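Local coordinates for FHA domain-containing protein FhaA (Mycobacterium tuberculosis, PDB 3PO8) that regulates cell growth and peptidoglycan synthesis by binding MviN, and through this C-terminal FHA domain recognises phosphorylated MviN and PknB, at residues T4-Q9 against I92-H97; R44-I49 against I85-S90. All coordinates share one frame; numbering follows the deposited sequence.

Interaction 1 of 2, residues T4-Q9 against I92-H97; sequences TSVTLQ and IIVRMH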
ATOM      1  N   THR A   4       8.947 -14.475  -3.838  1.00 21.42           N
ATOM      2  CA  THR A   4       7.769 -14.055  -3.097  1.00 20.70           C
ATOM      3  C   THR A   4       7.030 -13.039  -3.923  1.00 18.70           C
ATOM      4  O   THR A   4       7.613 -12.343  -4.750  1.00 16.84           O
ATOM      5  CB  THR A   4       8.170 -13.369  -1.759  1.00 20.76           C
ATOM      6  OG1 THR A   4       8.991 -14.266  -1.003  1.00 24.35           O
ATOM      7  CG2 THR A   4       6.932 -12.936  -0.942  1.00 23.03           C
ATOM      8  N   SER A   5       5.731 -12.954  -3.685  1.00 17.34           N
ATOM      9  CA  SER A   5       4.942 -11.887  -4.225  1.00 17.58           C
ATOM     10  C   SER A   5       4.098 -11.299  -3.119  1.00 15.78           C
ATOM     11  O   SER A   5       3.791 -11.936  -2.131  1.00 15.09           O
ATOM     12  CB  SER A   5       4.066 -12.404  -5.350  1.00 18.88           C
ATOM     13  OG  SER A   5       3.199 -11.387  -5.805  1.00 22.74           O
ATOM     14  N   VAL A   6       3.724 -10.047  -3.303  1.00 13.50           N
ATOM     15  CA  VAL A   6       2.933  -9.339  -2.315  1.00 13.46           C
ATOM     16  C   VAL A   6       1.689  -8.793  -2.980  1.00 12.48           C
ATOM     17  O   VAL A   6       1.764  -8.185  -4.059  1.00 12.84           O
ATOM     18  CB  VAL A   6       3.698  -8.140  -1.692  1.00 12.19           C
ATOM     19  CG1 VAL A   6       2.772  -7.362  -0.719  1.00 13.11           C
ATOM     20  CG2 VAL A   6       4.966  -8.605  -0.980  1.00 14.30           C
ATOM     21  N   THR A   7       0.551  -9.022  -2.340  1.00 12.37           N
ATOM     22  CA  THR A   7      -0.709  -8.433  -2.763  1.00 12.93           C
ATOM     23  C   THR A   7      -1.247  -7.466  -1.747  1.00 12.30           C
ATOM     24  O   THR A   7      -1.069  -7.612  -0.526  1.00 13.38           O
ATOM     25  CB  THR A   7      -1.790  -9.479  -3.070  1.00 13.44           C
ATOM     26  OG1 THR A   7      -1.990 -10.311  -1.921  1.00 15.09           O
ATOM     27  CG2 THR A   7      -1.382 -10.296  -4.247  1.00 16.14           C
ATOM     28  N   LEU A   8      -1.920  -6.465  -2.286  1.00 11.75           N
ATOM     29  CA  LEU A   8      -2.598  -5.436  -1.509  1.00 11.25           C
ATOM     30  C   LEU A   8      -4.068  -5.592  -1.842  1.00 11.51           C
ATOM     31  O   LEU A   8      -4.422  -5.533  -3.026  1.00 14.03           O
ATOM     32  CB  LEU A   8      -2.152  -4.053  -1.971  1.00 11.36           C
ATOM     33  CG  LEU A   8      -0.651  -3.731  -1.989  1.00 13.18           C
ATOM     34  CD1 LEU A   8      -0.415  -2.292  -2.432  1.00 15.61           C
ATOM     35  CD2 LEU A   8      -0.083  -3.998  -0.627  1.00 16.94           C
ATOM     36  N   GLN A   9      -4.919  -5.806  -0.858  1.00 11.09           N
ATOM     37  CA  GLN A   9      -6.357  -5.949  -1.114  1.00 11.66           C
ATOM     38  C   GLN A   9      -7.151  -4.914  -0.333  1.00 13.29           C
ATOM     39  O   GLN A   9      -7.007  -4.809   0.895  1.00 11.90           O
ATOM     40  CB  GLN A   9      -6.850  -7.348  -0.730  1.00 12.16           C
ATOM     41  CG  GLN A   9      -8.330  -7.535  -0.963  1.00 13.89           C
ATOM     42  CD  GLN A   9      -8.748  -8.968  -0.913  1.00 17.51           C
ATOM     43  OE1 GLN A   9      -8.374  -9.698  -0.003  1.00 21.16           O
ATOM     44  NE2 GLN A   9      -9.559  -9.382  -1.882  1.00 20.78           N
ATOM     45  N   ILE A  92      -6.120  -1.367   3.550  1.00 12.23           N
ATOM     46  CA  ILE A  92      -5.491  -2.306   2.636  1.00 12.00           C
ATOM     47  C   ILE A  92      -4.812  -3.423   3.400  1.00 11.60           C
ATOM     48  O   ILE A  92      -3.982  -3.171   4.270  1.00 12.25           O
ATOM     49  CB  ILE A  92      -4.466  -1.595   1.781  1.00 11.90           C
ATOM     50  CG1 ILE A  92      -5.167  -0.605   0.852  1.00 14.25           C
ATOM     51  CG2 ILE A  92      -3.642  -2.596   0.981  1.00 13.53           C
ATOM     52  CD1 ILE A  92      -4.246   0.338   0.107  1.00 15.47           C
ATOM     53  N   ILE A  93      -5.158  -4.657   3.076  1.00 11.64           N
ATOM     54  CA  ILE A  93      -4.558  -5.836   3.687  1.00 12.58           C
ATOM     55  C   ILE A  93      -3.399  -6.321   2.831  1.00 11.42           C
ATOM     56  O   ILE A  93      -3.538  -6.514   1.621  1.00 11.64           O
ATOM     57  CB  ILE A  93      -5.591  -6.983   3.823  1.00 13.31           C
ATOM     58  CG1 ILE A  93      -6.835  -6.487   4.589  1.00 16.59           C
ATOM     59  CG2 ILE A  93      -4.977  -8.182   4.528  1.00 15.68           C
ATOM     60  CD1 ILE A  93      -8.057  -7.372   4.467  1.00 19.93           C
ATOM     61  N   VAL A  94      -2.252  -6.507   3.461  1.00 10.93           N
ATOM     62  CA  VAL A  94      -1.031  -6.902   2.776  1.00 11.68           C
ATOM     63  C   VAL A  94      -0.842  -8.396   2.992  1.00 12.27           C
ATOM     64  O   VAL A  94      -0.888  -8.859   4.128  1.00 13.48           O
ATOM     65  CB  VAL A  94       0.190  -6.166   3.356  1.00 11.22           C
ATOM     66  CG1 VAL A  94       1.472  -6.653   2.687  1.00 13.78           C
ATOM     67  CG2 VAL A  94       0.027  -4.675   3.194  1.00 12.38           C
ATOM     68  N   ARG A  95      -0.652  -9.159   1.930  1.00 12.29           N
ATOM     69  CA  ARG A  95      -0.367 -10.582   2.076  1.00 13.69           C
ATOM     70  C   ARG A  95       0.846 -10.951   1.241  1.00 14.30           C
ATOM     71  O   ARG A  95       1.043 -10.417   0.162  1.00 13.37           O
ATOM     72  CB  ARG A  95      -1.567 -11.387   1.599  1.00 14.31           C
ATOM     73  CG  ARG A  95      -2.741 -11.379   2.533  1.00 17.68           C
ATOM     74  CD  ARG A  95      -3.895 -12.183   1.955  1.00 23.11           C
ATOM     75  NE  ARG A  95      -5.158 -11.946   2.663  1.00 25.84           N
ATOM     76  CZ  ARG A  95      -6.083 -11.055   2.297  1.00 25.39           C
ATOM     77  NH1 ARG A  95      -5.922 -10.280   1.214  1.00 19.78           N
ATOM     78  NH2 ARG A  95      -7.196 -10.946   3.023  1.00 29.20           N
ATOM     79  N   MET A  96       1.677 -11.855   1.741  1.00 15.14           N
ATOM     80  CA  MET A  96       2.773 -12.424   0.954  1.00 17.45           C
ATOM     81  C   MET A  96       2.412 -13.838   0.538  1.00 18.23           C
ATOM     82  O   MET A  96       1.780 -14.567   1.292  1.00 19.59           O
ATOM     83  CB  MET A  96       4.048 -12.491   1.784  1.00 17.96           C
ATOM     84  CG  MET A  96       4.778 -11.223   1.967  1.00 19.75           C
ATOM     85  SD  MET A  96       3.788  -9.870   2.621  1.00 21.19           S
ATOM     86  CE  MET A  96       5.078  -8.699   3.065  1.00 17.69           C
ATOM     87  N   HIS A  97       2.841 -14.228  -0.651  1.00 17.93           N
ATOM     88  CA  HIS A  97       2.685 -15.609  -1.084  1.00 18.50           C
ATOM     89  C   HIS A  97       3.931 -16.009  -1.837  1.00 17.97           C
ATOM     90  O   HIS A  97       4.567 -15.177  -2.471  1.00 15.97           O
ATOM     91  CB  HIS A  97       1.416 -15.806  -1.931  1.00 19.21           C
ATOM     92  CG  HIS A  97       1.421 -15.101  -3.261  1.00 20.67           C
ATOM     93  ND1 HIS A  97       0.925 -13.827  -3.437  1.00 22.03           N
ATOM     94  CD2 HIS A  97       1.788 -15.534  -4.496  1.00 21.51           C
ATOM     95  CE1 HIS A  97       1.023 -13.490  -4.712  1.00 20.56           C
ATOM     96  NE2 HIS A  97       1.539 -14.509  -5.378  1.00 23.66           N
TER
HETATM   97  O   HOH W   1      -3.747  -8.960   0.013  1.00 12.56           O
HETATM   98  O   HOH W   2      -0.313 -12.386  -1.620  1.00 15.78           O
HETATM   99  O   HOH W   3      -9.817  -9.990   2.618  1.00 35.45           O
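Residues 4-9 and 92-97 pair as neighbouring antiparallel strands, their axes 4.6 Å apart, with six backbone hydrogen bonds at the hydrogen-bonded pairs Ser5-His97, Thr7-Arg95 and Gln9-Ile93. One face carries Val6, Leu8, Val94 and Met96. Val6 CG1 meets Val94 CG1 at 3.7 Å, and its other methyl lies alongside the thioether chain of Met96. Leu8 and Val94 lie side by side and point the same way. Ile92 CG2 reaches Leu8 CB at 3.6 Å. Trp51 and Ile49 of the second sheet close over this apolar row.

The other face is mostly polar. Arg95 NH1 donates to Gln9 OE1 at 2.8 Å. The bond is bent, 135° at the hydrogen, and the amide and guanidinium planes stand 82° apart. Ile93 CG2 sits over the centre of one guanidinium face. Gln9 NE2 bonds to Gly15 O, which helps fix the amide. Thr7 OG1 lies between the backbone N and the carbonyl carbon (chi1 56°), where two waters reach it. One water also binds Ile93 O and Arg95 NH1; the other binds His97 ND1 at 2.6 Å. One face of the His97 ring lies against Ser5, with Ser5 CB 3.3 Å from His97 CE1.

The pairing thus joins the two ends of the chain through a strand pair with an oily inner face and a hydrated, largely polar outer one.

Interaction 2 of 2, residues R44-I49 against I85-S90; sequences RRHLEI and IRLGHS. With PO4 (phosphate ion), chain B.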
ATOM      1  N   ARG A  44      -2.969  12.608  -3.733  1.00 12.82           N
ATOM      2  CA  ARG A  44      -2.793  12.213  -5.136  1.00 13.71           C
ATOM      3  C   ARG A  44      -1.687  11.148  -5.238  1.00 13.54           C
ATOM      4  O   ARG A  44      -1.843  10.131  -5.902  1.00 13.65           O
ATOM      5  CB  ARG A  44      -2.500  13.432  -6.007  1.00 15.43           C
ATOM      6  CG  ARG A  44      -3.738  14.238  -6.276  1.00 19.14           C
ATOM      7  CD  ARG A  44      -3.376  15.593  -6.822  1.00 24.04           C
ATOM      8  NE  ARG A  44      -3.085  16.532  -5.739  1.00 28.79           N
ATOM      9  CZ  ARG A  44      -2.485  17.710  -5.901  1.00 33.10           C
ATOM     10  NH1 ARG A  44      -2.095  18.117  -7.108  1.00 34.89           N
ATOM     11  NH2 ARG A  44      -2.273  18.495  -4.848  1.00 34.21           N
ATOM     12  N   ARG A  45      -0.565  11.406  -4.584  1.00 13.69           N
ATOM     13  CA  ARG A  45       0.503  10.405  -4.412  1.00 13.78           C
ATOM     14  C   ARG A  45       0.704  10.280  -2.912  1.00 11.80           C
ATOM     15  O   ARG A  45       1.282  11.158  -2.276  1.00 13.62           O
ATOM     16  CB  ARG A  45       1.783  10.869  -5.094  1.00 14.47           C
ATOM     17  CG  ARG A  45       1.595  11.086  -6.580  1.00 17.73           C
ATOM     18  CD  ARG A  45       2.890  11.580  -7.241  1.00 24.26           C
ATOM     19  NE  ARG A  45       3.748  10.452  -7.575  1.00 29.36           N
ATOM     20  CZ  ARG A  45       4.969  10.536  -8.102  1.00 33.41           C
ATOM     21  NH1 ARG A  45       5.528  11.716  -8.367  1.00 35.56           N
ATOM     22  NH2 ARG A  45       5.638   9.423  -8.367  1.00 34.85           N
ATOM     23  N   HIS A  46       0.155   9.224  -2.326  1.00 10.90           N
ATOM     24  CA  HIS A  46       0.021   9.149  -0.881  1.00 10.55           C
ATOM     25  C   HIS A  46       1.126   8.373  -0.206  1.00  9.87           C
ATOM     26  O   HIS A  46       1.685   8.817   0.804  1.00 11.00           O
ATOM     27  CB  HIS A  46      -1.332   8.562  -0.516  1.00 10.52           C
ATOM     28  CG  HIS A  46      -1.691   8.708   0.928  1.00 10.78           C
ATOM     29  ND1 HIS A  46      -2.683   9.563   1.351  1.00 11.65           N
ATOM     30  CD2 HIS A  46      -1.247   8.065   2.031  1.00 12.60           C
ATOM     31  CE1 HIS A  46      -2.808   9.468   2.661  1.00 11.02           C
ATOM     32  NE2 HIS A  46      -1.945   8.565   3.103  1.00 10.89           N
ATOM     33  N   LEU A  47       1.408   7.182  -0.719  1.00 10.01           N
ATOM     34  CA  LEU A  47       2.499   6.400  -0.215  1.00 10.25           C
ATOM     35  C   LEU A  47       3.104   5.633  -1.355  1.00  9.67           C
ATOM     36  O   LEU A  47       2.481   5.467  -2.397  1.00 10.66           O
ATOM     37  CB  LEU A  47       2.074   5.482   0.940  1.00 11.82           C
ATOM     38  CG  LEU A  47       1.043   4.409   0.619  1.00 11.91           C
ATOM     39  CD1 LEU A  47       1.707   3.139   0.065  1.00 15.13           C
ATOM     40  CD2 LEU A  47       0.224   4.012   1.852  1.00 11.86           C
ATOM     41  N   GLU A  48       4.343   5.189  -1.152  1.00 10.36           N
ATOM     42  CA  GLU A  48       5.006   4.300  -2.069  1.00 11.90           C
ATOM     43  C   GLU A  48       5.352   3.024  -1.366  1.00 10.40           C
ATOM     44  O   GLU A  48       5.652   3.029  -0.189  1.00 11.29           O
ATOM     45  CB  GLU A  48       6.257   4.963  -2.644  1.00 13.76           C
ATOM     46  CG  GLU A  48       7.481   4.977  -1.811  1.00 17.57           C
ATOM     47  CD  GLU A  48       8.769   5.287  -2.613  1.00 19.96           C
ATOM     48  OE1 GLU A  48       8.845   5.051  -3.860  1.00 23.72           O
ATOM     49  OE2 GLU A  48       9.709   5.759  -1.951  1.00 26.53           O
ATOM     50  N   ILE A  49       5.296   1.920  -2.091  1.00  9.78           N
ATOM     51  CA  ILE A  49       5.825   0.658  -1.604  1.00 10.02           C
ATOM     52  C   ILE A  49       6.910   0.253  -2.578  1.00  9.38           C
ATOM     53  O   ILE A  49       6.654   0.107  -3.773  1.00 11.64           O
ATOM     54  CB  ILE A  49       4.789  -0.444  -1.461  1.00 10.11           C
ATOM     55  CG1 ILE A  49       3.727  -0.023  -0.440  1.00 11.10           C
ATOM     56  CG2 ILE A  49       5.458  -1.722  -0.983  1.00 12.53           C
ATOM     57  CD1 ILE A  49       2.468  -0.875  -0.362  1.00 11.89           C
ATOM     58  N   ILE A  85      -2.744  -1.553   6.166  1.00  9.88           N
ATOM     59  CA  ILE A  85      -2.421  -0.141   5.894  1.00  9.46           C
ATOM     60  C   ILE A  85      -3.693   0.685   5.912  1.00 10.48           C
ATOM     61  O   ILE A  85      -4.660   0.310   5.278  1.00 10.83           O
ATOM     62  CB  ILE A  85      -1.742   0.022   4.521  1.00  9.12           C
ATOM     63  CG1 ILE A  85      -0.514  -0.881   4.410  1.00 10.64           C
ATOM     64  CG2 ILE A  85      -1.402   1.509   4.301  1.00  9.95           C
ATOM     65  CD1 ILE A  85      -0.141  -1.126   2.977  1.00 12.39           C
ATOM     66  N   ARG A  86      -3.706   1.805   6.622  1.00 10.82           N
ATOM     67  CA  ARG A  86      -4.850   2.703   6.596  1.00 11.21           C
ATOM     68  C   ARG A  86      -4.458   4.066   6.101  1.00 11.09           C
ATOM     69  O   ARG A  86      -3.442   4.621   6.498  1.00 11.36           O
ATOM     70  CB  ARG A  86      -5.500   2.802   7.956  1.00 11.47           C
ATOM     71  CG  ARG A  86      -6.193   1.525   8.317  1.00 14.79           C
ATOM     72  CD  ARG A  86      -6.794   1.553   9.711  1.00 17.56           C
ATOM     73  NE  ARG A  86      -7.482   0.291   9.979  1.00 19.91           N
ATOM     74  CZ  ARG A  86      -6.928  -0.816  10.481  1.00 21.10           C
ATOM     75  NH1 ARG A  86      -5.648  -0.859  10.837  1.00 19.60           N
ATOM     76  NH2 ARG A  86      -7.685  -1.910  10.646  1.00 24.42           N
ATOM     77  N   LEU A  87      -5.263   4.562   5.186  1.00 11.25           N
ATOM     78  CA  LEU A  87      -5.036   5.856   4.578  1.00 11.33           C
ATOM     79  C   LEU A  87      -6.372   6.379   4.164  1.00 11.89           C
ATOM     80  O   LEU A  87      -7.199   5.642   3.632  1.00 11.69           O
ATOM     81  CB  LEU A  87      -4.099   5.737   3.372  1.00 11.53           C
ATOM     82  CG  LEU A  87      -4.515   4.957   2.131  1.00 12.34           C
ATOM     83  CD1 LEU A  87      -3.514   5.227   1.001  1.00 14.61           C
ATOM     84  CD2 LEU A  87      -4.633   3.446   2.363  1.00 14.26           C
ATOM     85  N   GLY A  88      -6.605   7.653   4.408  1.00 13.56           N
ATOM     86  CA  GLY A  88      -7.929   8.203   4.231  1.00 14.74           C
ATOM     87  C   GLY A  88      -8.961   7.387   4.977  1.00 15.34           C
ATOM     88  O   GLY A  88      -8.827   7.137   6.174  1.00 16.79           O
ATOM     89  N   HIS A  89      -9.991   6.971   4.250  1.00 16.47           N
ATOM     90  CA  HIS A  89     -11.056   6.145   4.756  1.00 18.68           C
ATOM     91  C   HIS A  89     -10.861   4.699   4.316  1.00 18.24           C
ATOM     92  O   HIS A  89     -11.755   3.861   4.479  1.00 19.94           O
ATOM     93  CB  HIS A  89     -12.400   6.674   4.219  1.00 19.75           C
ATOM     94  CG  HIS A  89     -12.567   8.162   4.345  1.00 24.75           C
ATOM     95  ND1 HIS A  89     -13.163   8.753   5.437  1.00 29.71           N
ATOM     96  CD2 HIS A  89     -12.204   9.175   3.523  1.00 27.51           C
ATOM     97  CE1 HIS A  89     -13.167  10.066   5.278  1.00 30.18           C
ATOM     98  NE2 HIS A  89     -12.588  10.347   4.124  1.00 30.83           N
ATOM     99  N   SER A  90      -9.684   4.397   3.773  1.00 16.48           N
ATOM    100  CA  SER A  90      -9.422   3.121   3.145  1.00 16.35           C
ATOM    101  C   SER A  90      -8.541   2.219   4.010  1.00 15.02           C
ATOM    102  O   SER A  90      -7.714   2.698   4.803  1.00 15.46           O
ATOM    103  CB  SER A  90      -8.720   3.332   1.801  1.00 16.39           C
ATOM    104  OG  SER A  90      -9.517   4.061   0.886  1.00 18.19           O
TER
HETATM  105  P   PO4 B 101      -2.691  16.109  -1.690  1.00 28.05           P
HETATM  106  O1  PO4 B 101      -1.184  16.228  -1.618  1.00 30.60           O
HETATM  107  O2  PO4 B 101      -3.221  17.518  -1.926  1.00 28.89           O
HETATM  108  O3  PO4 B 101      -3.003  15.244  -2.883  1.00 29.64           O
HETATM  109  O4  PO4 B 101      -3.253  15.601  -0.390  1.00 28.38           O
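Phosphate O3 is gripped twice by Arg44: by the backbone N at 2.8 Å, nearly straight at 170°, and by side-chain NE at 3.1 Å. Arg44 NH2 reaches phosphate O2 at 3.2 Å, in the guanidinium plane. The chain bends at CG-CD (chi3 -85°), which turns the guanidinium edge back to the ion. Ser43 OG and Thr64 OG1 also bond to the phosphate. The ion probably comes from the crystallisation liquor.

Two residues on, His46 turns inward. Its CG is anti to the backbone N (chi1 -168°), which carries the ring across to Leu87. Leu87 CB sits over the ring face in a CH-pi contact, 4.0 Å from the His46 ring centroid. Leu87 CD1 lies over the same ring, offset toward the rim. Both ring nitrogens are engaged: ND1 with Ser43 N and NE2 with Gly66 O. The imidazole thus links the chain at Ser43 to the chain at Gly66, close to Thr64, and probably helps position both phosphate-binding loops.

Deeper in, Leu47 CD2 packs against Ile85 CG2 at 3.9 Å and Leu87 CD1 at 4.0 Å. Ile49 CD1 meets Ile85 CD1 at 4.2 Å. The two short strands are 11.0 Å apart at their axes, so side chains alone bridge them. Ile27 and Leu58 add to this core. Against Ile27, His46 and Leu47 form a classic beta bulge.

This is the FHA beta sandwich at its loop end. The bound phosphate is consistent with the phosphothreonine site of the domain, with His46 in the second shell.

Interaction 1 joins adjacent strands within one sheet by backbone hydrogen bonds. Interaction 2 spans the two sheets of the sandwich by side-chain packing alone. Strand 47-49 belongs to the other sheet, while strand 85-87 is a neighbour of 92-97 in its sheet. The contacts meet directly: Ile92 O and Ile85 N are 2.8 Å apart, and Val94 CG2 packs on Ile85 CD1 at 3.6 Å. Leu8 CD1 likewise touches Ile49 CD1. Their apolar residues thus form one continuous core. Interaction 1 is partly buried, with a watered, mostly polar face; interaction 2 is wholly buried where its segments touch, although Arg44 reaches the phosphate at the exposed loop end.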